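Local atomic coordinates of SusD homolog (Bacteroides thetaiotaomicron VPI-5482, PDB entry 3FDH), a protein that probably binds glycans at the outer membrane as a SusD/RagB-type lipoprotein, serving nutrient uptake in a gut Bacteroides. Residues 24-29 with 181-186; 116-121 with 202-207. All blocks are in the same frame, centred on the assembly; numbering follows the deposited sequence.

Interaction 1: 24-29 with 181-186; sequences ILADVI and TEQDFL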
ATOM      1  N   ILE A  24      17.707  16.251  -3.184  1.00 27.47           N
ATOM      2  CA  ILE A  24      17.283  15.498  -2.009  1.00 27.30           C
ATOM      3  C   ILE A  24      15.911  14.896  -2.326  1.00 27.62           C
ATOM      4  O   ILE A  24      15.615  13.736  -2.004  1.00 27.24           O
ATOM      5  CB  ILE A  24      17.198  16.365  -0.727  1.00 27.14           C
ATOM      6  CG1 ILE A  24      18.535  17.062  -0.434  1.00 25.66           C
ATOM      7  CG2 ILE A  24      16.792  15.491   0.468  1.00 25.26           C
ATOM      8  CD1 ILE A  24      18.467  18.095   0.694  1.00 26.76           C
ATOM      9  N   LEU A  25      15.088  15.684  -3.004  1.00 26.95           N
ATOM     10  CA  LEU A  25      13.720  15.246  -3.301  1.00 26.55           C
ATOM     11  C   LEU A  25      13.742  14.016  -4.180  1.00 26.71           C
ATOM     12  O   LEU A  25      12.902  13.128  -4.069  1.00 26.11           O
ATOM     13  CB  LEU A  25      12.918  16.357  -3.984  1.00 26.66           C
ATOM     14  CG  LEU A  25      11.445  16.089  -4.238  1.00 27.69           C
ATOM     15  CD1 LEU A  25      10.723  15.981  -2.835  1.00 29.10           C
ATOM     16  CD2 LEU A  25      10.828  17.136  -5.177  1.00 28.01           C
ATOM     17  N   ALA A  26      14.693  13.976  -5.089  1.00 27.39           N
ATOM     18  CA  ALA A  26      14.782  12.829  -6.032  1.00 27.57           C
ATOM     19  C   ALA A  26      14.933  11.563  -5.200  1.00 27.80           C
ATOM     20  O   ALA A  26      14.299  10.526  -5.441  1.00 29.24           O
ATOM     21  CB  ALA A  26      15.979  12.983  -6.985  1.00 25.13           C
ATOM     22  N   ASP A  27      15.746  11.693  -4.166  1.00 27.77           N
ATOM     23  CA  ASP A  27      16.045  10.562  -3.284  1.00 28.55           C
ATOM     24  C   ASP A  27      14.864  10.214  -2.401  1.00 28.05           C
ATOM     25  O   ASP A  27      14.569   9.049  -2.154  1.00 27.00           O
ATOM     26  CB  ASP A  27      17.234  10.877  -2.381  1.00 28.29           C
ATOM     27  CG  ASP A  27      17.715   9.668  -1.624  1.00 31.82           C
ATOM     28  OD1 ASP A  27      18.490   8.856  -2.190  1.00 31.02           O
ATOM     29  OD2 ASP A  27      17.348   9.545  -0.440  1.00 34.43           O
ATOM     30  N   VAL A  28      14.182  11.244  -1.920  1.00 27.79           N
ATOM     31  CA  VAL A  28      13.038  11.069  -1.014  1.00 28.16           C
ATOM     32  C   VAL A  28      11.916  10.337  -1.754  1.00 27.18           C
ATOM     33  O   VAL A  28      11.294   9.416  -1.245  1.00 28.33           O
ATOM     34  CB  VAL A  28      12.575  12.459  -0.408  1.00 27.74           C
ATOM     35  CG1 VAL A  28      11.163  12.423   0.158  1.00 27.55           C
ATOM     36  CG2 VAL A  28      13.611  12.984   0.639  1.00 29.28           C
ATOM     37  N   ILE A  29      11.694  10.722  -3.000  1.00 27.68           N
ATOM     38  CA  ILE A  29      10.618  10.102  -3.770  1.00 27.31           C
ATOM     39  C   ILE A  29      10.969   8.639  -4.051  1.00 28.64           C
ATOM     40  O   ILE A  29      10.138   7.708  -3.909  1.00 27.97           O
ATOM     41  CB  ILE A  29      10.367  10.856  -5.067  1.00 27.00           C
ATOM     42  CG1 ILE A  29       9.849  12.269  -4.758  1.00 27.73           C
ATOM     43  CG2 ILE A  29       9.382  10.124  -5.979  1.00 26.36           C
ATOM     44  CD1 ILE A  29       9.768  13.158  -6.010  1.00 24.75           C
ATOM     45  N   THR A 181      11.919  19.639 -12.247  1.00 30.90           N
ATOM     46  CA  THR A 181      11.348  18.684 -13.193  1.00 32.31           C
ATOM     47  C   THR A 181      12.029  17.327 -13.258  1.00 32.38           C
ATOM     48  O   THR A 181      11.383  16.298 -13.139  1.00 29.93           O
ATOM     49  CB  THR A 181      11.267  19.249 -14.635  1.00 33.04           C
ATOM     50  OG1 THR A 181      10.408  20.392 -14.643  1.00 35.19           O
ATOM     51  CG2 THR A 181      10.689  18.211 -15.586  1.00 33.67           C
ATOM     52  N   GLU A 182      13.335  17.334 -13.466  1.00 33.09           N
ATOM     53  CA  GLU A 182      14.066  16.074 -13.703  1.00 33.84           C
ATOM     54  C   GLU A 182      14.261  15.251 -12.439  1.00 33.13           C
ATOM     55  O   GLU A 182      14.532  14.042 -12.497  1.00 34.55           O
ATOM     56  CB  GLU A 182      15.407  16.354 -14.405  1.00 35.21           C
ATOM     57  CG  GLU A 182      15.245  17.001 -15.801  1.00 41.42           C
ATOM     58  CD  GLU A 182      14.426  16.158 -16.791  1.00 47.55           C
ATOM     59  OE1 GLU A 182      14.379  14.909 -16.646  1.00 53.60           O
ATOM     60  OE2 GLU A 182      13.852  16.757 -17.742  1.00 54.58           O
ATOM     61  N   GLN A 183      14.051  15.904 -11.300  1.00 29.65           N
ATOM     62  CA  GLN A 183      14.207  15.262  -9.980  1.00 29.23           C
ATOM     63  C   GLN A 183      12.879  14.750  -9.433  1.00 27.81           C
ATOM     64  O   GLN A 183      12.823  13.900  -8.550  1.00 30.21           O
ATOM     65  CB  GLN A 183      14.831  16.228  -8.978  1.00 29.81           C
ATOM     66  CG  GLN A 183      16.322  16.506  -9.201  1.00 29.54           C
ATOM     67  CD  GLN A 183      16.587  17.368 -10.380  1.00 32.93           C
ATOM     68  OE1 GLN A 183      16.082  18.485 -10.454  1.00 36.11           O
ATOM     69  NE2 GLN A 183      17.431  16.884 -11.307  1.00 31.47           N
ATOM     70  N   ASP A 184      11.797  15.279  -9.977  1.00 28.09           N
ATOM     71  CA  ASP A 184      10.435  14.878  -9.571  1.00 27.63           C
ATOM     72  C   ASP A 184      10.029  13.627 -10.356  1.00 28.81           C
ATOM     73  O   ASP A 184       9.461  13.699 -11.454  1.00 28.00           O
ATOM     74  CB  ASP A 184       9.434  16.008  -9.820  1.00 27.38           C
ATOM     75  CG  ASP A 184       8.014  15.593  -9.510  1.00 29.44           C
ATOM     76  OD1 ASP A 184       7.845  14.466  -8.953  1.00 27.70           O
ATOM     77  OD2 ASP A 184       7.076  16.358  -9.839  1.00 27.54           O
ATOM     78  N   PHE A 185      10.406  12.498  -9.805  1.00 30.11           N
ATOM     79  CA  PHE A 185      10.152  11.192 -10.413  1.00 31.52           C
ATOM     80  C   PHE A 185       8.683  10.778 -10.320  1.00 32.34           C
ATOM     81  O   PHE A 185       8.271   9.757 -10.866  1.00 36.36           O
ATOM     82  CB  PHE A 185      11.020  10.089  -9.783  1.00 31.70           C
ATOM     83  CG  PHE A 185      12.490  10.306  -9.947  1.00 30.39           C
ATOM     84  CD1 PHE A 185      13.013  10.626 -11.191  1.00 31.05           C
ATOM     85  CD2 PHE A 185      13.347  10.149  -8.870  1.00 31.81           C
ATOM     86  CE1 PHE A 185      14.375  10.820 -11.332  1.00 31.21           C
ATOM     87  CE2 PHE A 185      14.689  10.325  -9.011  1.00 31.72           C
ATOM     88  CZ  PHE A 185      15.215  10.662 -10.235  1.00 31.68           C
ATOM     89  N   LEU A 186       7.885  11.590  -9.651  1.00 32.39           N
ATOM     90  CA  LEU A 186       6.480  11.271  -9.518  1.00 31.57           C
ATOM     91  C   LEU A 186       5.707  11.977 -10.617  1.00 32.23           C
ATOM     92  O   LEU A 186       5.019  11.339 -11.412  1.00 33.79           O
ATOM     93  CB  LEU A 186       5.979  11.661  -8.136  1.00 32.32           C
ATOM     94  CG  LEU A 186       4.930  10.768  -7.535  1.00 36.08           C
ATOM     95  CD1 LEU A 186       5.507   9.317  -7.393  1.00 37.03           C
ATOM     96  CD2 LEU A 186       4.527  11.357  -6.185  1.00 32.72           C
TER
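I29 and F185 reach toward each other's segments, and A26 packs its methyl group on the CE2 corner of the phenyl ring. The CD2-CE2 side of the ring faces A26: F185 CE2 stands 3.6 Å from A26 CB, and A26 O is at the ring edge, near its plane. F185 gets there with CG anti to its carbonyl carbon (chi1 -61°). Q183 O lies over one face of this ring, offset to the rim, and also takes a CA-H...O contact from A26 CA at 3.4 Å; the Q183 side chain turns away from 24-29, onto R22 and F23 earlier in helix 21-37. The I29 side chain lies obliquely against those of F185 and D184 and touches with two branches: CG2 packs 4.1 Å from F185 CB, while I29 CD1 meets D184 OD1 at 3.8 Å. D184 folds the loop as an Asx turn, its OD1 accepting from L186 N at 3.0 Å, from above the carboxylate plane, and also from Y187 N. Its OD2 is gripped by G189 N and W194 NE1, fixing the carboxylate. The loop leads from helix 154-171 into helix 191-208 and packs on helix 21-37; M111 of helix 106-127 touches both L25 and D184.

Interaction 2: 116-121 with 202-207; sequences AAYNCA and KARYTM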
ATOM      1  N   ALA A 116       6.654  14.207   3.379  1.00 29.33           N
ATOM      2  CA  ALA A 116       6.846  14.177   4.851  1.00 28.52           C
ATOM      3  C   ALA A 116       5.577  13.559   5.458  1.00 29.26           C
ATOM      4  O   ALA A 116       5.628  12.721   6.349  1.00 29.83           O
ATOM      5  CB  ALA A 116       7.095  15.563   5.411  1.00 28.92           C
ATOM      6  N   ALA A 117       4.442  14.003   4.937  1.00 29.78           N
ATOM      7  CA  ALA A 117       3.145  13.543   5.406  1.00 27.94           C
ATOM      8  C   ALA A 117       3.039  12.056   5.176  1.00 28.92           C
ATOM      9  O   ALA A 117       2.583  11.300   6.029  1.00 28.89           O
ATOM     10  CB  ALA A 117       2.000  14.277   4.675  1.00 26.96           C
ATOM     11  N   TYR A 118       3.487  11.652   4.004  1.00 28.62           N
ATOM     12  CA  TYR A 118       3.354  10.259   3.579  1.00 27.91           C
ATOM     13  C   TYR A 118       4.132   9.342   4.483  1.00 29.69           C
ATOM     14  O   TYR A 118       3.653   8.286   4.888  1.00 29.44           O
ATOM     15  CB  TYR A 118       3.785  10.083   2.111  1.00 29.01           C
ATOM     16  CG  TYR A 118       3.261   8.825   1.474  1.00 26.69           C
ATOM     17  CD1 TYR A 118       3.860   7.597   1.720  1.00 32.27           C
ATOM     18  CD2 TYR A 118       2.188   8.865   0.615  1.00 27.56           C
ATOM     19  CE1 TYR A 118       3.386   6.423   1.134  1.00 30.06           C
ATOM     20  CE2 TYR A 118       1.717   7.710   0.023  1.00 29.38           C
ATOM     21  CZ  TYR A 118       2.328   6.489   0.276  1.00 29.41           C
ATOM     22  OH  TYR A 118       1.842   5.338  -0.324  1.00 30.92           O
ATOM     23  N   ASN A 119       5.335   9.779   4.818  1.00 28.68           N
ATOM     24  CA  ASN A 119       6.220   8.972   5.664  1.00 28.59           C
ATOM     25  C   ASN A 119       5.789   8.979   7.116  1.00 28.63           C
ATOM     26  O   ASN A 119       5.909   7.967   7.819  1.00 27.60           O
ATOM     27  CB  ASN A 119       7.671   9.382   5.481  1.00 27.33           C
ATOM     28  CG  ASN A 119       8.227   8.878   4.163  1.00 28.22           C
ATOM     29  OD1 ASN A 119       8.459   7.678   3.991  1.00 29.33           O
ATOM     30  ND2 ASN A 119       8.399   9.781   3.212  1.00 26.85           N
ATOM     31  N   CYS A 120       5.226  10.097   7.549  1.00 28.14           N
ATOM     32  CA  CYS A 120       4.706  10.153   8.918  1.00 28.53           C
ATOM     33  C   CYS A 120       3.572   9.182   9.065  1.00 29.39           C
ATOM     34  O   CYS A 120       3.395   8.542  10.104  1.00 30.48           O
ATOM     35  CB  CYS A 120       4.207  11.549   9.286  1.00 29.57           C
ATOM     36  SG  CYS A 120       5.558  12.743   9.616  1.00 31.35           S
ATOM     37  N   ALA A 121       2.800   9.072   8.009  1.00 30.05           N
ATOM     38  CA  ALA A 121       1.630   8.173   8.007  1.00 29.97           C
ATOM     39  C   ALA A 121       2.076   6.726   8.085  1.00 30.37           C
ATOM     40  O   ALA A 121       1.472   5.901   8.779  1.00 30.75           O
ATOM     41  CB  ALA A 121       0.796   8.396   6.759  1.00 28.54           C
ATOM     42  N   LYS A 202      -5.485  13.423   1.723  1.00 28.93           N
ATOM     43  CA  LYS A 202      -6.434  13.912   2.700  1.00 29.20           C
ATOM     44  C   LYS A 202      -7.648  12.999   2.751  1.00 28.16           C
ATOM     45  O   LYS A 202      -8.220  12.761   3.795  1.00 30.00           O
ATOM     46  CB  LYS A 202      -6.861  15.372   2.451  1.00 29.91           C
ATOM     47  CG  LYS A 202      -5.748  16.364   2.873  1.00 30.40           C
ATOM     48  CD  LYS A 202      -6.169  17.816   2.964  1.00 34.95           C
ATOM     49  CE  LYS A 202      -6.933  18.068   4.217  1.00 42.66           C
ATOM     50  NZ  LYS A 202      -7.176  19.500   4.451  1.00 39.12           N
ATOM     51  N   ALA A 203      -8.031  12.454   1.625  1.00 29.15           N
ATOM     52  CA  ALA A 203      -9.172  11.539   1.604  1.00 29.24           C
ATOM     53  C   ALA A 203      -8.776  10.257   2.317  1.00 31.10           C
ATOM     54  O   ALA A 203      -9.482   9.760   3.205  1.00 30.17           O
ATOM     55  CB  ALA A 203      -9.623  11.262   0.192  1.00 27.14           C
ATOM     56  N   ARG A 204      -7.619   9.712   1.940  1.00 32.43           N
ATOM     57  CA  ARG A 204      -7.154   8.446   2.536  1.00 30.47           C
ATOM     58  C   ARG A 204      -7.083   8.551   4.037  1.00 29.41           C
ATOM     59  O   ARG A 204      -7.521   7.669   4.786  1.00 30.83           O
ATOM     60  CB  ARG A 204      -5.760   8.071   2.003  1.00 30.62           C
ATOM     61  CG  ARG A 204      -5.076   6.931   2.767  1.00 27.58           C
ATOM     62  CD  ARG A 204      -3.627   6.708   2.275  1.00 29.60           C
ATOM     63  NE  ARG A 204      -3.505   5.960   1.008  1.00 31.20           N
ATOM     64  CZ  ARG A 204      -2.332   5.580   0.509  1.00 33.63           C
ATOM     65  NH1 ARG A 204      -1.206   5.901   1.132  1.00 35.94           N
ATOM     66  NH2 ARG A 204      -2.273   4.855  -0.577  1.00 35.06           N
ATOM     67  N   TYR A 205      -6.549   9.663   4.491  1.00 28.16           N
ATOM     68  CA  TYR A 205      -6.262   9.848   5.933  1.00 29.42           C
ATOM     69  C   TYR A 205      -7.493  10.242   6.736  1.00 30.85           C
ATOM     70  O   TYR A 205      -7.590   9.942   7.917  1.00 30.60           O
ATOM     71  CB  TYR A 205      -5.125  10.839   6.180  1.00 30.61           C
ATOM     72  CG  TYR A 205      -3.817  10.459   5.497  1.00 31.39           C
ATOM     73  CD1 TYR A 205      -3.359   9.141   5.472  1.00 32.29           C
ATOM     74  CD2 TYR A 205      -3.009  11.434   4.933  1.00 29.55           C
ATOM     75  CE1 TYR A 205      -2.157   8.821   4.846  1.00 29.16           C
ATOM     76  CE2 TYR A 205      -1.795  11.128   4.328  1.00 27.15           C
ATOM     77  CZ  TYR A 205      -1.380   9.832   4.266  1.00 32.66           C
ATOM     78  OH  TYR A 205      -0.181   9.570   3.636  1.00 29.83           O
ATOM     79  N   THR A 206      -8.439  10.896   6.066  1.00 31.10           N
ATOM     80  CA  THR A 206      -9.705  11.229   6.707  1.00 29.96           C
ATOM     81  C   THR A 206     -10.467   9.932   6.991  1.00 29.57           C
ATOM     82  O   THR A 206     -10.969   9.694   8.110  1.00 29.35           O
ATOM     83  CB  THR A 206     -10.537  12.228   5.879  1.00 31.34           C
ATOM     84  OG1 THR A 206      -9.792  13.457   5.762  1.00 29.80           O
ATOM     85  CG2 THR A 206     -11.911  12.495   6.551  1.00 28.46           C
HETATM   86  N   MSE A 207     -10.532   9.076   5.985  1.00 26.90           N
HETATM   87  CA  MSE A 207     -11.236   7.801   6.165  1.00 28.20           C
HETATM   88  C   MSE A 207     -10.487   6.945   7.175  1.00 29.33           C
HETATM   89  O   MSE A 207     -11.082   6.196   7.959  1.00 29.63           O
HETATM   90  CB  MSE A 207     -11.400   7.062   4.839  1.00 30.00           C
HETATM   91  CG  MSE A 207     -12.261   5.825   4.997  1.00 33.12           C
HETATM   92 SE   MSE A 207     -14.088   6.235   5.290  0.75 24.49          SE
HETATM   93  CE  MSE A 207     -14.289   6.601   3.465  1.00 23.62           C
TER
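Y205 drives its phenol across to helix 116-121, ending against A121 and the root of Y118. It has the most surface buried here, followed by Y118 and R204. A121 CB sits obliquely to the Y205 ring, 3.5 Å from CE1, and the Y205 hydroxyl oxygen OH comes within 3.6 Å of Y118 CA. Y205 aims its ring at the other helix, whereas Y118, its CG anti to the backbone N (chi1 -161°), swings its own ring round to meet R204; the two tyrosine side chains cross at about a right angle. With the axes of the short segments 12.1 Å apart at closest and 27° from parallel, the long side chains of Y205, Y118 and R204 do most of the bridging. The near-parallel helices belong to the helical, TPR-clan SusD fold, and helix 154-171, which lies between them in sequence, places I161 against Y205. R204 bends at chi3 and offers NH1 to Y118 OH in a weak but straight hydrogen bond of 3.4 Å, the hydroxyl lying in plane at the guanidinium edge. The phenol and guanidinium planes are turned 55° apart. Stronger partners lie outside: Y118 OH bonds to L332 O, and R204 NH2 forms a salt bridge with E337 of helix 335-348, which would offset the buried charge of R204.

How the interactions relate
From the N terminus the chain first runs through 24-29 on helix 21-37, then through 116-121 on helix 106-127. It next reaches the loop 181-186, where interaction 1 closes across 151 intervening residues, and enters helix 191-208, where 202-207 closes interaction 2 across 80. The segments alternate, so the two loops cross. Interaction 1 ties the first helix to the loop ahead of helix 191-208; interaction 2 joins that helix to helix 106-127, nearer the centre of the chain. Their centres are about 19 Å apart and their nearest atoms about 5 Å, without touching. L332 serves both, packing on L186 of interaction 1 and meeting Y118 of interaction 2.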